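Putative glutathionylspermidine synthase (Methylobacillus flagellatus, PDB 3N6X) probably acts as an ATP-dependent ligase of the circularly permuted ATP-grasp type, putatively a glutathionylspermidine synthase, though its true substrates are not established. Local coordinates at residues F10-L15 against S412-L417; Y24-A29 against F188-V193; K96-F101 against I325-M330; N343-Q348 against A405-A410. One frame throughout, in Å; residues are numbered along the deposited sequence.

Contact 1: residues F10-L15 against S412-L417; sequences FDEMFL and STCPTL
The ring of F10 receives CB of S412 at its edge, near the ring plane, beside CD1, while the ring of F14 carries CG of its own neighbour M13 over the centre of one face and meets CG of P415 obliquely. The two segments are joined by a single beta bridge, D11 with T413, by which an irregular N-terminal segment is laid against strand 413-418 of the large mixed sheet. Two backbone bonds secure the bridge: T413 N donates to F10 O at 2.8 Å, and E12 N donates to T413 O at 2.8 Å, the latter almost in line with the C=O. The D11 side chain shapes its own segment. With CG anti to the backbone N (chi1 -169°), its carboxylate folds back so that OD2 accepts from F14 N at 2.8 Å, on the anti side, and from M13 N at 2.9 Å, from above the carboxylate plane; the latter bond makes an Asx turn. Across the contact, D11 OD1 comes 3.2 Å from T413 OG1. Replacing this aspartate with an alanine would probably leave the amides of M13 and F14 without their acceptor, and the turn less firmly fixed. The buried E12 carboxylate has salt bridges to R151 through OE1 and to R77 through OE2. Just ahead of the strand, S412 adds a bond, OG donating to the anti side of E12 OE2 at 2.7 Å.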
loop_
_atom_site.group_PDB
_atom_site.type_symbol
_atom_site.label_atom_id
_atom_site.label_comp_id
_atom_site.label_asym_id
_atom_site.label_seq_id
_atom_site.Cartn_x
_atom_site.Cartn_y
_atom_site.Cartn_z
ATOM N N PHE A 10 -22.971 -1.941 0.957
ATOM C CA PHE A 10 -22.947 -1.695 -0.494
ATOM C C PHE A 10 -22.196 -2.800 -1.238
ATOM O O PHE A 10 -21.054 -3.095 -0.895
ATOM C CB PHE A 10 -22.309 -0.316 -0.796
ATOM C CG PHE A 10 -22.009 -0.048 -2.257
ATOM C CD1 PHE A 10 -20.774 -0.386 -2.806
ATOM C CD2 PHE A 10 -22.951 0.563 -3.077
ATOM C CE1 PHE A 10 -20.501 -0.147 -4.157
ATOM C CE2 PHE A 10 -22.672 0.811 -4.426
ATOM C CZ PHE A 10 -21.448 0.458 -4.956
ATOM N N ASP A 11 -22.840 -3.410 -2.258
ATOM C CA ASP A 11 -22.198 -4.449 -3.072
ATOM C C ASP A 11 -21.745 -3.882 -4.410
ATOM O O ASP A 11 -22.458 -3.069 -5.010
ATOM C CB ASP A 11 -23.117 -5.668 -3.274
ATOM C CG ASP A 11 -22.399 -6.864 -3.892
ATOM O OD1 ASP A 11 -21.733 -7.609 -3.142
ATOM O OD2 ASP A 11 -22.483 -7.034 -5.125
ATOM N N GLU A 12 -20.549 -4.300 -4.874
ATOM C CA GLU A 12 -19.973 -3.837 -6.140
ATOM C C GLU A 12 -20.815 -4.280 -7.350
ATOM O O GLU A 12 -20.888 -3.549 -8.332
ATOM C CB GLU A 12 -18.508 -4.327 -6.302
ATOM C CG GLU A 12 -17.563 -3.975 -5.152
ATOM C CD GLU A 12 -17.141 -2.519 -4.998
ATOM O OE1 GLU A 12 -17.284 -1.739 -5.970
ATOM O OE2 GLU A 12 -16.594 -2.178 -3.923
HETATM N N MSE A 13 -21.442 -5.481 -7.277
HETATM C CA MSE A 13 -22.233 -6.045 -8.384
HETATM C C MSE A 13 -23.749 -5.843 -8.234
HETATM O O MSE A 13 -24.389 -5.379 -9.176
HETATM C CB MSE A 13 -21.900 -7.539 -8.576
HETATM C CG MSE A 13 -22.539 -8.176 -9.811
HETATM SE SE MSE A 13 -22.324 -10.126 -9.906
HETATM C CE MSE A 13 -20.475 -10.278 -10.312
ATOM N N PHE A 14 -24.329 -6.240 -7.072
ATOM C CA PHE A 14 -25.784 -6.193 -6.854
ATOM C C PHE A 14 -26.289 -4.910 -6.186
ATOM O O PHE A 14 -25.868 -4.578 -5.076
ATOM C CB PHE A 14 -26.271 -7.447 -6.110
ATOM C CG PHE A 14 -25.851 -8.742 -6.770
ATOM C CD1 PHE A 14 -26.489 -9.195 -7.921
ATOM C CD2 PHE A 14 -24.801 -9.496 -6.256
ATOM C CE1 PHE A 14 -26.091 -10.383 -8.539
ATOM C CE2 PHE A 14 -24.406 -10.686 -6.873
ATOM C CZ PHE A 14 -25.053 -11.124 -8.009
ATOM N N LEU A 15 -27.233 -4.213 -6.863
ATOM C CA LEU A 15 -27.842 -2.947 -6.421
ATOM C C LEU A 15 -28.811 -3.109 -5.221
ATOM O O LEU A 15 -28.745 -4.112 -4.501
ATOM C CB LEU A 15 -28.569 -2.267 -7.605
ATOM C CG LEU A 15 -27.746 -1.284 -8.436
ATOM C CD1 LEU A 15 -28.323 -1.132 -9.834
ATOM C CD2 LEU A 15 -27.644 0.075 -7.750
ATOM N N SER A 412 -17.640 -2.110 1.775
ATOM C CA SER A 412 -18.284 -2.620 0.564
ATOM C C SER A 412 -17.961 -4.075 0.301
ATOM O O SER A 412 -16.868 -4.549 0.638
ATOM C CB SER A 412 -17.956 -1.759 -0.658
ATOM O OG SER A 412 -16.729 -2.125 -1.268
ATOM N N THR A 413 -18.936 -4.796 -0.260
ATOM C CA THR A 413 -18.794 -6.205 -0.588
ATOM C C THR A 413 -18.630 -6.404 -2.086
ATOM O O THR A 413 -19.212 -5.667 -2.884
ATOM C CB THR A 413 -19.967 -7.004 -0.041
ATOM O OG1 THR A 413 -21.186 -6.308 -0.321
ATOM C CG2 THR A 413 -19.845 -7.271 1.444
ATOM N N CYS A 414 -17.838 -7.391 -2.464
ATOM C CA CYS A 414 -17.610 -7.735 -3.855
ATOM C C CYS A 414 -18.013 -9.194 -4.045
ATOM O O CYS A 414 -17.658 -10.038 -3.209
ATOM C CB CYS A 414 -16.147 -7.500 -4.231
ATOM S SG CYS A 414 -15.731 -7.938 -5.941
ATOM N N PRO A 415 -18.791 -9.521 -5.115
ATOM C CA PRO A 415 -19.196 -10.923 -5.325
ATOM C C PRO A 415 -18.007 -11.850 -5.316
ATOM O O PRO A 415 -17.003 -11.579 -5.961
ATOM C CB PRO A 415 -19.881 -10.888 -6.682
ATOM C CG PRO A 415 -20.368 -9.511 -6.801
ATOM C CD PRO A 415 -19.324 -8.652 -6.178
ATOM N N THR A 416 -18.068 -12.859 -4.470
ATOM C CA THR A 416 -16.972 -13.781 -4.247
ATOM C C THR A 416 -17.523 -15.191 -4.220
ATOM O O THR A 416 -18.598 -15.427 -3.650
ATOM C CB THR A 416 -16.269 -13.415 -2.920
ATOM O OG1 THR A 416 -16.090 -11.999 -2.857
ATOM C CG2 THR A 416 -14.929 -14.113 -2.742
ATOM N N LEU A 417 -16.803 -16.134 -4.837
ATOM C CA LEU A 417 -17.225 -17.525 -4.860
ATOM C C LEU A 417 -16.970 -18.199 -3.514
ATOM O O LEU A 417 -15.816 -18.377 -3.109
ATOM C CB LEU A 417 -16.549 -18.293 -6.009
ATOM C CG LEU A 417 -17.111 -18.013 -7.400
ATOM C CD1 LEU A 417 -16.045 -18.145 -8.445
ATOM C CD2 LEU A 417 -18.277 -18.927 -7.715
#

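Contact 2: residues Y24-A29 against F188-V193; sequences YAEYAA and FRRYPV
E26 and R190 cross at about a right angle, and beside them the ring of Y191 points its hydroxyl at the start of helix 25-33; the contact thus joins the first turn of that helix to the C-terminal end of helix 185-190. The salt bridge is side-on but not the symmetrical two-oxygen kind: R190 NE, at 2.7 Å, and R190 NH2, at 2.9 Å, both converge on E26 OE2. That oxygen lies close to the guanidinium plane, whereas the carboxylate plane is turned 45° from it, and both N-H groups go to one oxygen. A bend at chi2 of E26 (66°) brings the carboxylate across the arginine, with E26 CG resting on R190 CB at 3.5 Å. Farther along the helix, A29 CB approaches R190 NH2, and W30 and D33 also touch this arginine. A leucine in place of R190 would probably leave the E26 carboxylate without its charged mate and free to swing.

Y191, the first residue to leave helical geometry, has CG anti to its carbonyl carbon (chi1 -81°), and the ring reaches the other helix edge first, with Y27 CA near the ring plane. W470 meets the same ring at a steep angle. The phenolic oxygen is held twice, by the carbonyl of I23 and by the amide of the helix: Y27 N donates to Y191 OH at 2.9 Å.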
loop_
_atom_site.group_PDB
_atom_site.type_symbol
_atom_site.label_atom_id
_atom_site.label_comp_id
_atom_site.label_asym_id
_atom_site.label_seq_id
_atom_site.Cartn_x
_atom_site.Cartn_y
_atom_site.Cartn_z
ATOM N N TYR A 24 -21.179 -4.608 -13.979
ATOM C CA TYR A 24 -21.031 -6.057 -13.846
ATOM C C TYR A 24 -21.989 -6.877 -14.759
ATOM O O TYR A 24 -21.970 -8.110 -14.699
ATOM C CB TYR A 24 -21.224 -6.462 -12.390
ATOM C CG TYR A 24 -19.954 -6.444 -11.573
ATOM C CD1 TYR A 24 -19.102 -7.546 -11.547
ATOM C CD2 TYR A 24 -19.624 -5.343 -10.784
ATOM C CE1 TYR A 24 -17.949 -7.552 -10.763
ATOM C CE2 TYR A 24 -18.470 -5.336 -9.998
ATOM C CZ TYR A 24 -17.630 -6.439 -10.000
ATOM O OH TYR A 24 -16.499 -6.442 -9.229
ATOM N N ALA A 25 -22.830 -6.195 -15.578
ATOM C CA ALA A 25 -23.814 -6.859 -16.459
ATOM C C ALA A 25 -23.137 -7.841 -17.420
ATOM O O ALA A 25 -23.521 -9.019 -17.475
ATOM C CB ALA A 25 -24.609 -5.817 -17.244
ATOM N N GLU A 26 -22.076 -7.373 -18.122
ATOM C CA GLU A 26 -21.306 -8.186 -19.056
ATOM C C GLU A 26 -20.646 -9.392 -18.373
ATOM O O GLU A 26 -20.563 -10.466 -18.981
ATOM C CB GLU A 26 -20.273 -7.330 -19.793
ATOM C CG GLU A 26 -19.740 -7.970 -21.059
ATOM C CD GLU A 26 -20.752 -8.142 -22.175
ATOM O OE1 GLU A 26 -21.346 -7.125 -22.598
ATOM O OE2 GLU A 26 -20.937 -9.289 -22.641
ATOM N N TYR A 27 -20.205 -9.232 -17.107
ATOM C CA TYR A 27 -19.596 -10.342 -16.364
ATOM C C TYR A 27 -20.656 -11.382 -16.013
ATOM O O TYR A 27 -20.387 -12.579 -16.091
ATOM C CB TYR A 27 -18.860 -9.848 -15.094
ATOM C CG TYR A 27 -18.172 -10.966 -14.335
ATOM C CD1 TYR A 27 -16.901 -11.401 -14.696
ATOM C CD2 TYR A 27 -18.817 -11.630 -13.290
ATOM C CE1 TYR A 27 -16.282 -12.459 -14.031
ATOM C CE2 TYR A 27 -18.212 -12.697 -12.626
ATOM C CZ TYR A 27 -16.939 -13.103 -12.995
ATOM O OH TYR A 27 -16.324 -14.156 -12.351
ATOM N N ALA A 28 -21.871 -10.923 -15.635
ATOM C CA ALA A 28 -23.000 -11.804 -15.306
ATOM C C ALA A 28 -23.415 -12.632 -16.539
ATOM O O ALA A 28 -23.665 -13.835 -16.417
ATOM C CB ALA A 28 -24.176 -10.978 -14.813
ATOM N N ALA A 29 -23.431 -11.985 -17.734
ATOM C CA ALA A 29 -23.736 -12.632 -19.011
ATOM C C ALA A 29 -22.720 -13.743 -19.291
ATOM O O ALA A 29 -23.109 -14.905 -19.434
ATOM C CB ALA A 29 -23.717 -11.604 -20.137
ATOM N N PHE A 188 -11.675 -10.597 -21.314
ATOM C CA PHE A 188 -10.955 -9.367 -21.630
ATOM C C PHE A 188 -11.374 -8.789 -22.983
ATOM O O PHE A 188 -11.068 -7.626 -23.284
ATOM C CB PHE A 188 -9.435 -9.588 -21.540
ATOM C CG PHE A 188 -8.960 -9.713 -20.112
ATOM C CD1 PHE A 188 -9.047 -10.930 -19.434
ATOM C CD2 PHE A 188 -8.496 -8.602 -19.415
ATOM C CE1 PHE A 188 -8.639 -11.037 -18.100
ATOM C CE2 PHE A 188 -8.085 -8.712 -18.083
ATOM C CZ PHE A 188 -8.148 -9.928 -17.437
ATOM N N ARG A 189 -12.091 -9.591 -23.793
ATOM C CA ARG A 189 -12.625 -9.141 -25.075
ATOM C C ARG A 189 -13.923 -8.357 -24.808
ATOM O O ARG A 189 -14.192 -7.363 -25.481
ATOM C CB ARG A 189 -12.888 -10.353 -26.001
ATOM C CG ARG A 189 -13.260 -9.992 -27.449
ATOM C CD ARG A 189 -13.570 -11.240 -28.281
ATOM N NE ARG A 189 -14.684 -12.005 -27.714
ATOM C CZ ARG A 189 -14.614 -13.287 -27.372
ATOM N NH1 ARG A 189 -13.506 -13.982 -27.596
ATOM N NH2 ARG A 189 -15.663 -13.892 -26.829
ATOM N N ARG A 190 -14.701 -8.792 -23.784
ATOM C CA ARG A 190 -15.984 -8.183 -23.388
ATOM C C ARG A 190 -15.846 -6.892 -22.572
ATOM O O ARG A 190 -16.781 -6.094 -22.555
ATOM C CB ARG A 190 -16.857 -9.194 -22.635
ATOM C CG ARG A 190 -17.118 -10.482 -23.425
ATOM C CD ARG A 190 -17.775 -11.550 -22.578
ATOM N NE ARG A 190 -19.229 -11.405 -22.581
ATOM C CZ ARG A 190 -20.076 -12.400 -22.808
ATOM N NH1 ARG A 190 -19.623 -13.628 -23.034
ATOM N NH2 ARG A 190 -21.381 -12.180 -22.803
ATOM N N TYR A 191 -14.698 -6.696 -21.871
ATOM C CA TYR A 191 -14.449 -5.488 -21.071
ATOM C C TYR A 191 -13.231 -4.708 -21.580
ATOM O O TYR A 191 -12.183 -5.310 -21.857
ATOM C CB TYR A 191 -14.238 -5.839 -19.600
ATOM C CG TYR A 191 -15.509 -6.073 -18.824
ATOM C CD1 TYR A 191 -16.163 -5.022 -18.186
ATOM C CD2 TYR A 191 -16.005 -7.361 -18.635
ATOM C CE1 TYR A 191 -17.312 -5.237 -17.433
ATOM C CE2 TYR A 191 -17.145 -7.591 -17.866
ATOM C CZ TYR A 191 -17.797 -6.524 -17.267
ATOM O OH TYR A 191 -18.921 -6.744 -16.509
ATOM N N PRO A 192 -13.320 -3.348 -21.633
ATOM C CA PRO A 192 -12.142 -2.553 -22.026
ATOM C C PRO A 192 -11.205 -2.328 -20.819
ATOM O O PRO A 192 -11.145 -1.220 -20.269
ATOM C CB PRO A 192 -12.762 -1.244 -22.532
ATOM C CG PRO A 192 -14.033 -1.100 -21.754
ATOM C CD PRO A 192 -14.474 -2.480 -21.296
ATOM N N VAL A 193 -10.487 -3.395 -20.394
ATOM C CA VAL A 193 -9.617 -3.356 -19.215
ATOM C C VAL A 193 -8.287 -2.662 -19.507
ATOM O O VAL A 193 -7.587 -3.048 -20.442
ATOM C CB VAL A 193 -9.426 -4.768 -18.580
ATOM C CG1 VAL A 193 -8.608 -4.690 -17.282
ATOM C CG2 VAL A 193 -10.770 -5.442 -18.331
#

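Contact 3: residues K96-F101 against I325-M330; sequences KALNMF and IYVPEM
Apolar contact carries the whole of this interface, for no hydrogen bond passes between helix 81-105 and the start of helix 327-335. Its principal element is a Met-aromatic contact between M330, present as selenomethionine, and F101. The M330 chain runs extended beyond CG (chi3 -166°), which carries its terminal methyl over the ring: CE stands 3.6 Å from the centroid of the F101 ring and only 8° off the normal, a CH-pi contact over the middle of one face. The selenium sits lower on the same chain and meets the ring obliquely, 4.2 Å from the F101 centroid to M330 SE. It also bears on the ring's root, with SE of M330 3.6 Å from F101 CB. F101, for its part, has CG anti to the backbone N (chi1 167°), which puts the ring beside M330, one face under CE.

Further apolar contacts lie beside this pair. L98 offers one branch to two partners, CD2 touching V327 CG2 at 3.9 Å and M330 SE at the same 3.9 Å; the leucine and valine cross at about a right angle. Where the backbones come nearest, A97 faces M330, and their CB atoms lie 4.1 Å apart; the small alanine is consistent with the close approach of the backbones, 5.7 Å between the CA atoms of A97 and M330. The buried group extends outward to A318, which touches L98 and F101, and to D162 of strand 157-163, against which L98 and V327 both rest. The arrangement is a helix-helix packing contact built round a Met-aromatic pair, joining helix 81-105 to helix 327-335 in the ATP-grasp-type region.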
loop_
_atom_site.group_PDB
_atom_site.type_symbol
_atom_site.label_atom_id
_atom_site.label_comp_id
_atom_site.label_asym_id
_atom_site.label_seq_id
_atom_site.Cartn_x
_atom_site.Cartn_y
_atom_site.Cartn_z
ATOM N N LYS A 96 0.770 14.201 -2.960
ATOM C CA LYS A 96 1.475 15.487 -3.141
ATOM C C LYS A 96 1.614 16.213 -1.816
ATOM O O LYS A 96 2.697 16.682 -1.495
ATOM C CB LYS A 96 0.782 16.388 -4.177
ATOM C CG LYS A 96 1.047 15.964 -5.620
ATOM C CD LYS A 96 0.173 16.755 -6.600
ATOM C CE LYS A 96 0.655 16.631 -8.029
ATOM N NZ LYS A 96 -0.273 17.304 -8.980
ATOM N N ALA A 97 0.544 16.247 -1.017
ATOM C CA ALA A 97 0.545 16.912 0.298
ATOM C C ALA A 97 1.483 16.191 1.284
ATOM O O ALA A 97 2.189 16.848 2.036
ATOM C CB ALA A 97 -0.867 16.967 0.858
ATOM N N LEU A 98 1.539 14.845 1.220
ATOM C CA LEU A 98 2.432 14.040 2.065
ATOM C C LEU A 98 3.912 14.322 1.753
ATOM O O LEU A 98 4.709 14.485 2.683
ATOM C CB LEU A 98 2.111 12.540 1.938
ATOM C CG LEU A 98 0.868 12.054 2.738
ATOM C CD1 LEU A 98 0.383 10.694 2.231
ATOM C CD2 LEU A 98 1.167 11.968 4.246
ATOM N N ASN A 99 4.257 14.469 0.447
ATOM C CA ASN A 99 5.619 14.816 0.006
ATOM C C ASN A 99 5.982 16.249 0.353
ATOM O O ASN A 99 7.121 16.516 0.707
ATOM C CB ASN A 99 5.803 14.557 -1.503
ATOM C CG ASN A 99 6.271 13.148 -1.799
ATOM O OD1 ASN A 99 7.208 12.632 -1.173
ATOM N ND2 ASN A 99 5.593 12.471 -2.713
HETATM N N MSE A 100 5.020 17.174 0.256
HETATM C CA MSE A 100 5.252 18.566 0.633
HETATM C C MSE A 100 5.387 18.705 2.162
HETATM O O MSE A 100 6.212 19.485 2.637
HETATM C CB MSE A 100 4.151 19.457 0.087
HETATM C CG MSE A 100 4.189 19.555 -1.422
HETATM SE SE MSE A 100 2.739 20.590 -2.120
HETATM C CE MSE A 100 3.504 22.340 -1.753
ATOM N N PHE A 101 4.638 17.881 2.917
ATOM C CA PHE A 101 4.745 17.820 4.376
ATOM C C PHE A 101 6.147 17.369 4.781
ATOM O O PHE A 101 6.767 18.002 5.634
ATOM C CB PHE A 101 3.687 16.867 4.970
ATOM C CG PHE A 101 3.943 16.521 6.418
ATOM C CD1 PHE A 101 3.760 17.471 7.421
ATOM C CD2 PHE A 101 4.397 15.258 6.777
ATOM C CE1 PHE A 101 4.035 17.164 8.758
ATOM C CE2 PHE A 101 4.685 14.950 8.113
ATOM C CZ PHE A 101 4.489 15.902 9.100
ATOM N N ILE A 325 -3.703 11.505 11.288
ATOM C CA ILE A 325 -4.841 12.367 11.579
ATOM C C ILE A 325 -4.701 13.798 11.032
ATOM O O ILE A 325 -5.705 14.499 10.896
ATOM C CB ILE A 325 -5.210 12.307 13.085
ATOM C CG1 ILE A 325 -4.081 12.898 13.964
ATOM C CG2 ILE A 325 -5.559 10.835 13.507
ATOM C CD1 ILE A 325 -4.491 13.191 15.424
ATOM N N TYR A 326 -3.466 14.220 10.684
ATOM C CA TYR A 326 -3.208 15.576 10.169
ATOM C C TYR A 326 -3.209 15.673 8.649
ATOM O O TYR A 326 -3.098 16.773 8.112
ATOM C CB TYR A 326 -1.887 16.126 10.742
ATOM C CG TYR A 326 -1.866 16.133 12.254
ATOM C CD1 TYR A 326 -2.687 16.993 12.980
ATOM C CD2 TYR A 326 -1.056 15.250 12.964
ATOM C CE1 TYR A 326 -2.704 16.971 14.376
ATOM C CE2 TYR A 326 -1.055 15.228 14.357
ATOM C CZ TYR A 326 -1.899 16.073 15.058
ATOM O OH TYR A 326 -1.900 16.050 16.426
ATOM N N VAL A 327 -3.328 14.534 7.950
ATOM C CA VAL A 327 -3.269 14.504 6.485
ATOM C C VAL A 327 -4.298 15.432 5.806
ATOM O O VAL A 327 -3.879 16.269 5.009
ATOM C CB VAL A 327 -3.198 13.064 5.887
ATOM C CG1 VAL A 327 -3.105 13.115 4.363
ATOM C CG2 VAL A 327 -2.009 12.314 6.459
ATOM N N PRO A 328 -5.604 15.442 6.217
ATOM C CA PRO A 328 -6.547 16.403 5.612
ATOM C C PRO A 328 -6.101 17.864 5.769
ATOM O O PRO A 328 -6.263 18.654 4.836
ATOM C CB PRO A 328 -7.867 16.121 6.347
ATOM C CG PRO A 328 -7.749 14.741 6.818
ATOM C CD PRO A 328 -6.303 14.535 7.156
ATOM N N GLU A 329 -5.473 18.206 6.924
ATOM C CA GLU A 329 -4.955 19.558 7.179
ATOM C C GLU A 329 -3.728 19.871 6.323
ATOM O O GLU A 329 -3.519 21.038 5.973
ATOM C CB GLU A 329 -4.642 19.773 8.675
ATOM C CG GLU A 329 -5.864 19.984 9.559
ATOM C CD GLU A 329 -6.891 20.985 9.061
ATOM O OE1 GLU A 329 -6.491 22.067 8.575
ATOM O OE2 GLU A 329 -8.099 20.679 9.149
HETATM N N MSE A 330 -2.900 18.828 5.981
HETATM C CA MSE A 330 -1.754 19.021 5.070
HETATM C C MSE A 330 -2.265 19.422 3.685
HETATM O O MSE A 330 -1.675 20.277 3.043
HETATM C CB MSE A 330 -0.939 17.743 4.932
HETATM C CG MSE A 330 -0.264 17.281 6.209
HETATM SE SE MSE A 330 0.506 15.488 5.884
HETATM C CE MSE A 330 0.825 15.013 7.690
#

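Contact 4: residues N343-Q348 against A405-A410; sequences NVPTYQ and AQPTLA
Y347 and A405 form an antiparallel hydrogen-bonded pair, with Y347 N donating to A405 O at 2.8 Å along a straight N-H...O line, and A405 N returning a bond to Y347 O at 2.9 Å. On the face that Y347 and A405 share, their CB atoms touch, and the tyrosine ring turns an edge to the A405 carbonyl group; Y357 stacks on the ring. The pair puts the short strand 347-348 at the margin of a four-stranded antiparallel sheet, beside strand 403-407.

T346 and Q406 lie side by side, pointing the same way. The amide of Q406 donates through NE2 to T346 OG1 at 3.2 Å, the hydroxyl oxygen lying near the amide plane, while that hydroxyl gives its own proton to V344 O. Q406 is extended beyond CG (chi2 166°), which takes the amide level with the hydroxyl; the amide oxygen, OE1, accepts from K368. V344 crosses Q406 at about a right angle, its CG1 3.8 Å from Q406 CD, and meets L409 tip to tip, V344 CG2 to L409 CD1 at 3.9 Å. Beside them P345 packs on P407, CD of the former 4.2 Å from CG of the latter.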
loop_
_atom_site.group_PDB
_atom_site.type_symbol
_atom_site.label_atom_id
_atom_site.label_comp_id
_atom_site.label_asym_id
_atom_site.label_seq_id
_atom_site.Cartn_x
_atom_site.Cartn_y
_atom_site.Cartn_z
ATOM N N ASN A 343 -10.348 10.770 5.408
ATOM C CA ASN A 343 -9.713 9.991 6.448
ATOM C C ASN A 343 -10.822 9.267 7.221
ATOM O O ASN A 343 -12.001 9.625 7.110
ATOM C CB ASN A 343 -8.971 10.921 7.412
ATOM C CG ASN A 343 -7.471 10.934 7.260
ATOM O OD1 ASN A 343 -6.915 10.677 6.187
ATOM N ND2 ASN A 343 -6.784 11.284 8.332
ATOM N N VAL A 344 -10.451 8.285 8.012
ATOM C CA VAL A 344 -11.387 7.593 8.887
ATOM C C VAL A 344 -11.135 8.155 10.302
ATOM O O VAL A 344 -9.971 8.262 10.685
ATOM C CB VAL A 344 -11.154 6.045 8.831
ATOM C CG1 VAL A 344 -12.054 5.303 9.819
ATOM C CG2 VAL A 344 -11.360 5.516 7.422
ATOM N N PRO A 345 -12.179 8.557 11.091
ATOM C CA PRO A 345 -11.908 9.009 12.473
ATOM C C PRO A 345 -11.141 7.920 13.219
ATOM O O PRO A 345 -11.515 6.740 13.147
ATOM C CB PRO A 345 -13.308 9.245 13.055
ATOM C CG PRO A 345 -14.188 9.434 11.859
ATOM C CD PRO A 345 -13.629 8.534 10.810
ATOM N N THR A 346 -9.967 8.270 13.747
ATOM C CA THR A 346 -9.091 7.277 14.358
ATOM C C THR A 346 -8.694 7.678 15.744
ATOM O O THR A 346 -8.257 8.807 15.964
ATOM C CB THR A 346 -7.872 6.996 13.457
ATOM O OG1 THR A 346 -8.329 6.772 12.135
ATOM C CG2 THR A 346 -7.066 5.780 13.918
ATOM N N TYR A 347 -8.845 6.751 16.689
ATOM C CA TYR A 347 -8.487 6.969 18.086
ATOM C C TYR A 347 -7.127 6.379 18.345
ATOM O O TYR A 347 -6.875 5.259 17.931
ATOM C CB TYR A 347 -9.530 6.305 19.007
ATOM C CG TYR A 347 -10.930 6.847 18.822
ATOM C CD1 TYR A 347 -11.354 7.983 19.509
ATOM C CD2 TYR A 347 -11.838 6.221 17.972
ATOM C CE1 TYR A 347 -12.654 8.465 19.375
ATOM C CE2 TYR A 347 -13.136 6.705 17.817
ATOM C CZ TYR A 347 -13.532 7.844 18.502
ATOM O OH TYR A 347 -14.789 8.372 18.307
ATOM N N GLN A 348 -6.230 7.131 18.994
ATOM C CA GLN A 348 -4.903 6.604 19.355
ATOM C C GLN A 348 -4.922 6.263 20.843
ATOM O O GLN A 348 -4.958 7.164 21.679
ATOM C CB GLN A 348 -3.780 7.612 19.032
ATOM C CG GLN A 348 -3.552 7.848 17.523
ATOM C CD GLN A 348 -4.609 8.765 16.941
ATOM O OE1 GLN A 348 -4.881 9.854 17.467
ATOM N NE2 GLN A 348 -5.299 8.299 15.903
ATOM N N ALA A 405 -8.094 2.683 17.237
ATOM C CA ALA A 405 -9.473 2.231 17.052
ATOM C C ALA A 405 -10.194 3.124 16.075
ATOM O O ALA A 405 -9.883 4.303 15.978
ATOM C CB ALA A 405 -10.215 2.192 18.389
ATOM N N GLN A 406 -11.122 2.554 15.314
ATOM C CA GLN A 406 -11.903 3.299 14.337
ATOM C C GLN A 406 -13.357 2.867 14.443
ATOM O O GLN A 406 -13.629 1.745 14.877
ATOM C CB GLN A 406 -11.377 3.021 12.913
ATOM C CG GLN A 406 -10.004 3.642 12.613
ATOM C CD GLN A 406 -9.374 3.077 11.364
ATOM O OE1 GLN A 406 -9.661 1.951 10.945
ATOM N NE2 GLN A 406 -8.446 3.824 10.778
ATOM N N PRO A 407 -14.325 3.710 14.028
ATOM C CA PRO A 407 -15.718 3.243 14.008
ATOM C C PRO A 407 -15.881 2.101 13.000
ATOM O O PRO A 407 -15.127 2.043 12.028
ATOM C CB PRO A 407 -16.499 4.486 13.583
ATOM C CG PRO A 407 -15.520 5.304 12.814
ATOM C CD PRO A 407 -14.196 5.066 13.453
ATOM N N THR A 408 -16.806 1.155 13.262
ATOM C CA THR A 408 -17.045 0.032 12.339
ATOM C C THR A 408 -17.725 0.564 11.081
ATOM O O THR A 408 -18.835 1.099 11.156
ATOM C CB THR A 408 -17.820 -1.116 13.035
ATOM O OG1 THR A 408 -17.110 -1.504 14.217
ATOM C CG2 THR A 408 -18.005 -2.339 12.123
ATOM N N LEU A 409 -17.004 0.521 9.952
ATOM C CA LEU A 409 -17.472 1.085 8.687
ATOM C C LEU A 409 -18.278 0.080 7.888
ATOM O O LEU A 409 -17.979 -1.120 7.925
ATOM C CB LEU A 409 -16.275 1.573 7.842
ATOM C CG LEU A 409 -15.444 2.727 8.406
ATOM C CD1 LEU A 409 -14.125 2.842 7.675
ATOM C CD2 LEU A 409 -16.197 4.043 8.327
ATOM N N ALA A 410 -19.261 0.577 7.103
ATOM C CA ALA A 410 -20.065 -0.261 6.208
ATOM C C ALA A 410 -19.221 -0.667 4.970
ATOM O O ALA A 410 -19.488 -0.213 3.847
ATOM C CB ALA A 410 -21.323 0.491 5.780
#

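How the contacts relate
The four contacts fall into two neighbourhoods. Contacts 1 and 2, their centres 16 Å apart, share a packed seam: M13 CE lies 3.3 Å from Y24 CD1 and 3.7 Å from Y27 CD2, bringing the N-terminal loop against Y24 and the first turn of helix 25-33. Contacts 3 and 4, with centres 19 Å apart, meet where P328 CD approaches N343 ND2 at 3.5 Å. Contacts 1 and 4 are joined by the chain, strand 403-407 leading on to strand 413-418, whereas contacts 2 and 3 lie 38 Å apart between centres. Glycerol, probably from the crystallisation liquor, sits near E26 in contact 2 and near P345 in contact 4.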